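Local coordinates for protein mannose-specific lectin 2 chain 1 (Colocasia esculenta, PDB 5T1X) that binds mannose and agglutinates rabbit erythrocytes as chain 1 of a heterotetrameric bulb-type lectin, at residues Gln10-Asp15 and Phe23-Gln28; Ser42-Asn47 and Ser69-Ser74. All coordinates share one frame; numbering follows the deposited sequence.

Both interactions bring the same two four-stranded sheets of the bulb-type lectin domain together: interaction 1 through outer strand 11-12 and inner strand 23-27, interaction 2 through the loop after strand 40-41 and outer strand 70-73. Their centres are 13 Å apart, and their nearest atoms are about 6 Å apart without touching. The disulfide C31-C51 links the two: M27 of interaction 1 packs on C51 and V71 of interaction 2 on C31. Q28, in interaction 1, is a mannose-binding residue. Interaction 2 stands one shell back, with the side chain of S42 about 3 Å from that of N32, another mannose-binding residue.

Interaction 1 (Gln10-Asp15 and Phe23-Gln28); sequences QTLNTD and FDLVMQ
The carboxylate of D15 meets the backbone of Q28. Its OD1 stands 4.0 Å from Q28 C and equally close to Q28 CA. The CA-CB bond of D15 points away from strand 23-27. CG lies beside the residue's own backbone N (chi1 -66°), and this turn brings the carboxylate back to Q28. OD1 also has a weak hydrogen bond to N29 ND2. The other flat group is the Q28 amide, bonded at both ends: OE1 to the hydroxyl of Y36 and NE2 to D30 OD1. These bonds should fix its rotation. Q28, D30 and Y36 all belong to the mannose site, so these bonds probably help to position Q28 for the sugar.

One backbone bond crosses the contact, from D15 N to M27 O at 2.7 Å. The donor sits nearly in line with the carbonyl (175°), but the N-H itself is bent (136°).

Apart from this bond the contact is mainly apolar. L12 points toward strand 23-27. Its CD2 branch does the touching, 3.9 Å from M27 CB and 4.3 Å from L25 CD2. M27 CB also lies 3.8 Å from N13 O. M27 CG passes L12 O at 3.8 Å; beyond it the chain bends at chi2 and chi3 and the thioether leads away. T14 OG1 turns to C51 O outside the contact.

L12 pairs with L53 of strand 52-55, while M27 pairs with G16 and V26 with V34. L25 also packs on L18, L33 and L35. The contact thus joins two sheets of the beta-prism II fold, with strand 23-27 lying between strands 16-20 and 33-36.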
ATOM      1  N   GLN A  10       5.558 -12.082  -0.325  1.00 15.13           N
ATOM      2  CA  GLN A  10       4.255 -12.768  -0.391  1.00 14.84           C
ATOM      3  C   GLN A  10       4.036 -13.372  -1.785  1.00 19.53           C
ATOM      4  O   GLN A  10       4.761 -13.044  -2.723  1.00 18.96           O
ATOM      5  CB  GLN A  10       3.107 -11.819  -0.026  1.00 15.12           C
ATOM      6  CG  GLN A  10       3.166 -11.327   1.414  1.00 18.19           C
ATOM      7  CD  GLN A  10       2.029 -10.383   1.731  1.00 22.22           C
ATOM      8  OE1 GLN A  10       1.524  -9.658   0.875  1.00 14.61           O
ATOM      9  NE2 GLN A  10       1.617 -10.359   2.980  1.00 21.12           N
ATOM     10  N   THR A  11       3.040 -14.256  -1.918  1.00 16.89           N
ATOM     11  CA  THR A  11       2.717 -14.909  -3.179  1.00 17.75           C
ATOM     12  C   THR A  11       1.224 -14.795  -3.489  1.00 20.41           C
ATOM     13  O   THR A  11       0.385 -15.038  -2.616  1.00 20.15           O
ATOM     14  CB  THR A  11       3.133 -16.409  -3.121  1.00 25.00           C
ATOM     15  OG1 THR A  11       4.544 -16.530  -2.909  1.00 24.74           O
ATOM     16  CG2 THR A  11       2.755 -17.184  -4.380  1.00 26.66           C
ATOM     17  N   LEU A  12       0.907 -14.428  -4.737  1.00 16.96           N
ATOM     18  CA  LEU A  12      -0.450 -14.471  -5.276  1.00 16.20           C
ATOM     19  C   LEU A  12      -0.491 -15.803  -6.025  1.00 22.69           C
ATOM     20  O   LEU A  12       0.148 -15.954  -7.075  1.00 21.61           O
ATOM     21  CB  LEU A  12      -0.802 -13.249  -6.154  1.00 15.59           C
ATOM     22  CG  LEU A  12      -2.224 -13.219  -6.769  1.00 20.08           C
ATOM     23  CD1 LEU A  12      -3.298 -13.030  -5.709  1.00 19.56           C
ATOM     24  CD2 LEU A  12      -2.349 -12.110  -7.807  1.00 22.01           C
ATOM     25  N   ASN A  13      -1.122 -16.808  -5.399  1.00 20.37           N
ATOM     26  CA  ASN A  13      -1.199 -18.173  -5.911  1.00 21.80           C
ATOM     27  C   ASN A  13      -2.074 -18.289  -7.163  1.00 24.26           C
ATOM     28  O   ASN A  13      -2.785 -17.346  -7.529  1.00 22.26           O
ATOM     29  CB  ASN A  13      -1.715 -19.114  -4.822  1.00 27.67           C
ATOM     30  CG  ASN A  13      -0.629 -19.612  -3.903  1.00 59.27           C
ATOM     31  OD1 ASN A  13      -0.336 -19.013  -2.862  1.00 56.67           O
ATOM     32  ND2 ASN A  13      -0.007 -20.725  -4.270  1.00 53.50           N
ATOM     33  N   THR A  14      -2.008 -19.470  -7.814  1.00 21.40           N
ATOM     34  CA  THR A  14      -2.751 -19.818  -9.022  1.00 21.70           C
ATOM     35  C   THR A  14      -4.247 -19.630  -8.779  1.00 23.90           C
ATOM     36  O   THR A  14      -4.780 -20.104  -7.773  1.00 23.78           O
ATOM     37  CB  THR A  14      -2.398 -21.252  -9.450  1.00 26.93           C
ATOM     38  OG1 THR A  14      -0.983 -21.428  -9.345  1.00 25.97           O
ATOM     39  CG2 THR A  14      -2.845 -21.568 -10.863  1.00 29.00           C
ATOM     40  N   ASP A  15      -4.895 -18.882  -9.688  1.00 21.17           N
ATOM     41  CA  ASP A  15      -6.314 -18.494  -9.709  1.00 21.75           C
ATOM     42  C   ASP A  15      -6.662 -17.543  -8.541  1.00 24.05           C
ATOM     43  O   ASP A  15      -7.839 -17.350  -8.231  1.00 23.46           O
ATOM     44  CB  ASP A  15      -7.253 -19.720  -9.753  1.00 25.49           C
ATOM     45  CG  ASP A  15      -7.146 -20.525 -11.036  1.00 41.72           C
ATOM     46  OD1 ASP A  15      -7.151 -19.908 -12.130  1.00 44.22           O
ATOM     47  OD2 ASP A  15      -7.084 -21.770 -10.950  1.00 46.80           O
ATOM     48  N   PHE A  23     -12.226  -3.493 -10.402  1.00 14.79           N
ATOM     49  CA  PHE A  23     -10.913  -3.890 -10.906  1.00 13.96           C
ATOM     50  C   PHE A  23     -10.450  -5.151 -10.211  1.00 18.00           C
ATOM     51  O   PHE A  23     -10.382  -5.201  -8.979  1.00 17.02           O
ATOM     52  CB  PHE A  23      -9.929  -2.728 -10.759  1.00 14.70           C
ATOM     53  CG  PHE A  23     -10.470  -1.497 -11.452  1.00 16.42           C
ATOM     54  CD1 PHE A  23     -10.501  -1.415 -12.843  1.00 20.49           C
ATOM     55  CD2 PHE A  23     -11.005  -0.444 -10.717  1.00 17.67           C
ATOM     56  CE1 PHE A  23     -11.029  -0.287 -13.483  1.00 21.55           C
ATOM     57  CE2 PHE A  23     -11.530   0.684 -11.360  1.00 21.30           C
ATOM     58  CZ  PHE A  23     -11.527   0.759 -12.736  1.00 20.60           C
ATOM     59  N   ASP A  24     -10.198  -6.196 -11.020  1.00 15.13           N
ATOM     60  CA  ASP A  24      -9.874  -7.536 -10.547  1.00 14.88           C
ATOM     61  C   ASP A  24      -8.608  -8.089 -11.210  1.00 18.66           C
ATOM     62  O   ASP A  24      -8.626  -8.443 -12.395  1.00 19.73           O
ATOM     63  CB  ASP A  24     -11.083  -8.454 -10.830  1.00 16.87           C
ATOM     64  CG  ASP A  24     -11.048  -9.825 -10.194  1.00 24.89           C
ATOM     65  OD1 ASP A  24     -10.095 -10.106  -9.436  1.00 23.95           O
ATOM     66  OD2 ASP A  24     -11.994 -10.618 -10.440  1.00 26.95           O
ATOM     67  N   LEU A  25      -7.523  -8.189 -10.427  1.00 13.56           N
ATOM     68  CA  LEU A  25      -6.249  -8.735 -10.888  1.00 13.76           C
ATOM     69  C   LEU A  25      -6.246 -10.222 -10.611  1.00 17.72           C
ATOM     70  O   LEU A  25      -6.365 -10.628  -9.455  1.00 15.58           O
ATOM     71  CB  LEU A  25      -5.059  -8.040 -10.191  1.00 13.55           C
ATOM     72  CG  LEU A  25      -3.670  -8.508 -10.631  1.00 18.34           C
ATOM     73  CD1 LEU A  25      -3.248  -7.869 -11.970  1.00 19.39           C
ATOM     74  CD2 LEU A  25      -2.643  -8.224  -9.559  1.00 19.92           C
ATOM     75  N   VAL A  26      -6.128 -11.039 -11.671  1.00 14.96           N
ATOM     76  CA  VAL A  26      -6.163 -12.488 -11.521  1.00 15.65           C
ATOM     77  C   VAL A  26      -4.869 -13.137 -12.056  1.00 19.56           C
ATOM     78  O   VAL A  26      -4.488 -12.914 -13.212  1.00 18.87           O
ATOM     79  CB  VAL A  26      -7.420 -13.112 -12.197  1.00 20.33           C
ATOM     80  CG1 VAL A  26      -7.571 -14.586 -11.827  1.00 21.48           C
ATOM     81  CG2 VAL A  26      -8.696 -12.345 -11.843  1.00 19.42           C
ATOM     82  N   MET A  27      -4.212 -13.950 -11.206  1.00 17.00           N
ATOM     83  CA  MET A  27      -3.057 -14.761 -11.604  1.00 17.51           C
ATOM     84  C   MET A  27      -3.675 -16.057 -12.090  1.00 23.12           C
ATOM     85  O   MET A  27      -4.038 -16.903 -11.282  1.00 24.05           O
ATOM     86  CB  MET A  27      -2.063 -14.944 -10.433  1.00 18.75           C
ATOM     87  CG  MET A  27      -0.893 -15.882 -10.743  1.00 22.05           C
ATOM     88  SD  MET A  27       0.279 -15.219 -11.946  1.00 24.91           S
ATOM     89  CE  MET A  27      -0.280 -16.051 -13.435  1.00 23.53           C
ATOM     90  N   GLN A  28      -3.913 -16.170 -13.388  1.00 21.03           N
ATOM     91  CA  GLN A  28      -4.696 -17.287 -13.916  1.00 22.21           C
ATOM     92  C   GLN A  28      -3.938 -18.605 -14.041  1.00 28.27           C
ATOM     93  O   GLN A  28      -2.707 -18.618 -14.085  1.00 27.72           O
ATOM     94  CB  GLN A  28      -5.304 -16.921 -15.265  1.00 24.29           C
ATOM     95  CG  GLN A  28      -6.213 -15.708 -15.162  1.00 20.96           C
ATOM     96  CD  GLN A  28      -6.843 -15.269 -16.459  1.00 32.47           C
ATOM     97  OE1 GLN A  28      -7.845 -14.569 -16.440  1.00 27.52           O
ATOM     98  NE2 GLN A  28      -6.275 -15.630 -17.607  1.00 26.93           N
TER

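Interaction 2 (Ser42-Asn47 and Ser69-Ser74); sequences SNTANN and STVWRS
S42 and T44 pack on V71 and W72, which form a classic beta bulge at an outer strand of the beta-prism II fold. S42 CB sits over one face of the indole, 4.0 Å from the centroid of the five-membered ring and only 2° off its normal. This is a CH-pi contact. S42 O approaches the same ring, 3.7 Å from W72 CD1. T44 CG2 comes in obliquely to the indole and touches W72 CB at 3.8 Å. V71 offers its CG1 branch, which lies anti to the backbone N (chi1 174°) and reaches T44 CB at 3.8 Å and N47 CB at 3.7 Å.

In the bulge V71 and W72 both face I63 of strand 61-64, and both CB atoms point toward the loop. The loop itself folds through a type II turn from T44 to N47.

Hydrogen bonds to residues 31-33 hold the loop. S42 OG accepts the N-H of L33, T44 OG1 bonds to C31 O, and T44 N bonds to N32 OD1. N32 binds mannose, so the loop that packs on W72 probably also helps to position a mannose-binding residue. Beyond the strand end, S74 packs on W106 of a neighbouring subunit. Within the loop the two hydroxyls are joined directly: S42 OG donates to T44 OG1 at 2.7 Å.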
ATOM      1  N   SER A  42      -0.293  -9.499 -18.698  1.00 24.14           N
ATOM      2  CA  SER A  42       1.130  -9.834 -18.833  1.00 23.90           C
ATOM      3  C   SER A  42       1.394 -10.475 -20.208  1.00 31.13           C
ATOM      4  O   SER A  42       2.548 -10.526 -20.650  1.00 31.73           O
ATOM      5  CB  SER A  42       1.562 -10.777 -17.715  1.00 24.46           C
ATOM      6  OG  SER A  42       0.826 -11.991 -17.735  1.00 26.32           O
ATOM      7  N   ASN A  43       0.310 -10.965 -20.870  1.00 28.85           N
ATOM      8  CA  ASN A  43       0.300 -11.606 -22.199  1.00 30.82           C
ATOM      9  C   ASN A  43       1.185 -12.873 -22.189  1.00 36.92           C
ATOM     10  O   ASN A  43       2.013 -13.081 -23.083  1.00 38.81           O
ATOM     11  CB  ASN A  43       0.728 -10.603 -23.291  1.00 31.95           C
ATOM     12  CG  ASN A  43       0.305 -10.947 -24.705  1.00 62.87           C
ATOM     13  OD1 ASN A  43      -0.108 -12.072 -25.023  1.00 57.60           O
ATOM     14  ND2 ASN A  43       0.424  -9.978 -25.599  1.00 58.07           N
ATOM     15  N   THR A  44       0.988 -13.722 -21.163  1.00 32.74           N
ATOM     16  CA  THR A  44       1.747 -14.961 -20.968  1.00 32.91           C
ATOM     17  C   THR A  44       0.797 -16.174 -20.896  1.00 35.94           C
ATOM     18  O   THR A  44       1.061 -17.129 -20.157  1.00 34.66           O
ATOM     19  CB  THR A  44       2.638 -14.838 -19.712  1.00 36.49           C
ATOM     20  OG1 THR A  44       1.863 -14.367 -18.607  1.00 34.61           O
ATOM     21  CG2 THR A  44       3.841 -13.925 -19.930  1.00 34.16           C
ATOM     22  N   ALA A  45      -0.306 -16.135 -21.671  1.00 33.95           N
ATOM     23  CA  ALA A  45      -1.302 -17.208 -21.712  1.00 34.64           C
ATOM     24  C   ALA A  45      -0.705 -18.492 -22.311  1.00 41.22           C
ATOM     25  O   ALA A  45      -0.043 -18.435 -23.344  1.00 41.23           O
ATOM     26  CB  ALA A  45      -2.528 -16.764 -22.499  1.00 35.97           C
ATOM     27  N   ASN A  46      -0.910 -19.629 -21.610  1.00 39.57           N
ATOM     28  CA  ASN A  46      -0.464 -21.006 -21.891  1.00 41.56           C
ATOM     29  C   ASN A  46       1.076 -21.161 -21.775  1.00 46.50           C
ATOM     30  O   ASN A  46       1.626 -22.147 -22.269  1.00 48.55           O
ATOM     31  CB  ASN A  46      -0.975 -21.508 -23.257  1.00 45.33           C
ATOM     32  CG  ASN A  46      -2.456 -21.288 -23.460  1.00 68.05           C
ATOM     33  OD1 ASN A  46      -2.876 -20.437 -24.248  1.00 64.39           O
ATOM     34  ND2 ASN A  46      -3.282 -22.010 -22.713  1.00 59.80           N
ATOM     35  N   ASN A  47       1.753 -20.244 -21.054  1.00 41.47           N
ATOM     36  CA  ASN A  47       3.213 -20.295 -20.891  1.00 41.69           C
ATOM     37  C   ASN A  47       3.662 -21.143 -19.682  1.00 46.31           C
ATOM     38  O   ASN A  47       4.868 -21.281 -19.456  1.00 46.68           O
ATOM     39  CB  ASN A  47       3.799 -18.885 -20.791  1.00 40.45           C
ATOM     40  CG  ASN A  47       3.669 -18.051 -22.045  1.00 54.39           C
ATOM     41  OD1 ASN A  47       2.830 -18.297 -22.917  1.00 55.46           O
ATOM     42  ND2 ASN A  47       4.490 -17.024 -22.155  1.00 39.59           N
ATOM     43  N   SER A  69      10.442 -21.719 -12.747  1.00 42.71           N
ATOM     44  CA  SER A  69      11.027 -21.004 -13.885  1.00 42.41           C
ATOM     45  C   SER A  69      10.271 -19.703 -14.154  1.00 42.16           C
ATOM     46  O   SER A  69       9.038 -19.703 -14.150  1.00 40.53           O
ATOM     47  CB  SER A  69      11.026 -21.885 -15.127  1.00 48.37           C
ATOM     48  OG  SER A  69      11.763 -23.074 -14.894  1.00 60.74           O
ATOM     49  N   THR A  70      11.011 -18.600 -14.388  1.00 36.52           N
ATOM     50  CA  THR A  70      10.443 -17.269 -14.637  1.00 34.14           C
ATOM     51  C   THR A  70       9.765 -17.237 -16.018  1.00 37.97           C
ATOM     52  O   THR A  70      10.317 -17.719 -17.010  1.00 38.69           O
ATOM     53  CB  THR A  70      11.517 -16.184 -14.451  1.00 39.98           C
ATOM     54  OG1 THR A  70      12.028 -16.295 -13.124  1.00 40.96           O
ATOM     55  CG2 THR A  70      10.981 -14.768 -14.646  1.00 36.36           C
ATOM     56  N   VAL A  71       8.548 -16.678 -16.044  1.00 33.36           N
ATOM     57  CA  VAL A  71       7.672 -16.547 -17.210  1.00 33.82           C
ATOM     58  C   VAL A  71       7.603 -15.066 -17.659  1.00 34.87           C
ATOM     59  O   VAL A  71       7.560 -14.788 -18.858  1.00 34.75           O
ATOM     60  CB  VAL A  71       6.262 -17.122 -16.856  1.00 37.33           C
ATOM     61  CG1 VAL A  71       5.251 -16.890 -17.971  1.00 37.67           C
ATOM     62  CG2 VAL A  71       6.338 -18.608 -16.511  1.00 38.24           C
ATOM     63  N   TRP A  72       7.591 -14.130 -16.694  1.00 29.55           N
ATOM     64  CA  TRP A  72       7.474 -12.689 -16.945  1.00 28.24           C
ATOM     65  C   TRP A  72       8.050 -11.903 -15.768  1.00 28.67           C
ATOM     66  O   TRP A  72       7.998 -12.381 -14.634  1.00 27.26           O
ATOM     67  CB  TRP A  72       5.980 -12.332 -17.166  1.00 26.74           C
ATOM     68  CG  TRP A  72       5.657 -10.874 -17.356  1.00 26.75           C
ATOM     69  CD1 TRP A  72       5.566 -10.205 -18.540  1.00 30.51           C
ATOM     70  CD2 TRP A  72       5.299  -9.933 -16.334  1.00 24.91           C
ATOM     71  NE1 TRP A  72       5.214  -8.893 -18.318  1.00 29.32           N
ATOM     72  CE2 TRP A  72       5.048  -8.697 -16.970  1.00 28.84           C
ATOM     73  CE3 TRP A  72       5.214 -10.000 -14.931  1.00 24.82           C
ATOM     74  CZ2 TRP A  72       4.694  -7.543 -16.256  1.00 26.84           C
ATOM     75  CZ3 TRP A  72       4.848  -8.861 -14.227  1.00 25.01           C
ATOM     76  CH2 TRP A  72       4.593  -7.651 -14.888  1.00 25.64           C
ATOM     77  N   ARG A  73       8.611 -10.711 -16.044  1.00 24.69           N
ATOM     78  CA  ARG A  73       9.155  -9.800 -15.025  1.00 23.30           C
ATOM     79  C   ARG A  73       8.837  -8.342 -15.402  1.00 24.61           C
ATOM     80  O   ARG A  73       8.804  -8.012 -16.588  1.00 25.15           O
ATOM     81  CB  ARG A  73      10.668 -10.025 -14.784  1.00 26.32           C
ATOM     82  CG  ARG A  73      11.578  -9.821 -15.988  1.00 41.12           C
ATOM     83  CD  ARG A  73      13.016 -10.202 -15.678  1.00 53.02           C
ATOM     84  NE  ARG A  73      13.242 -11.647 -15.760  1.00 63.47           N
ATOM     85  CZ  ARG A  73      13.696 -12.281 -16.838  1.00 78.91           C
ATOM     86  NH1 ARG A  73      13.977 -11.603 -17.946  1.00 68.03           N
ATOM     87  NH2 ARG A  73      13.870 -13.595 -16.819  1.00 62.80           N
ATOM     88  N   SER A  74       8.568  -7.481 -14.397  1.00 20.09           N
ATOM     89  CA  SER A  74       8.219  -6.076 -14.642  1.00 20.06           C
ATOM     90  C   SER A  74       9.432  -5.208 -15.063  1.00 26.39           C
ATOM     91  O   SER A  74       9.232  -4.066 -15.485  1.00 26.61           O
ATOM     92  CB  SER A  74       7.531  -5.464 -13.428  1.00 21.26           C
ATOM     93  OG  SER A  74       8.302  -5.605 -12.247  1.00 23.68           O
TER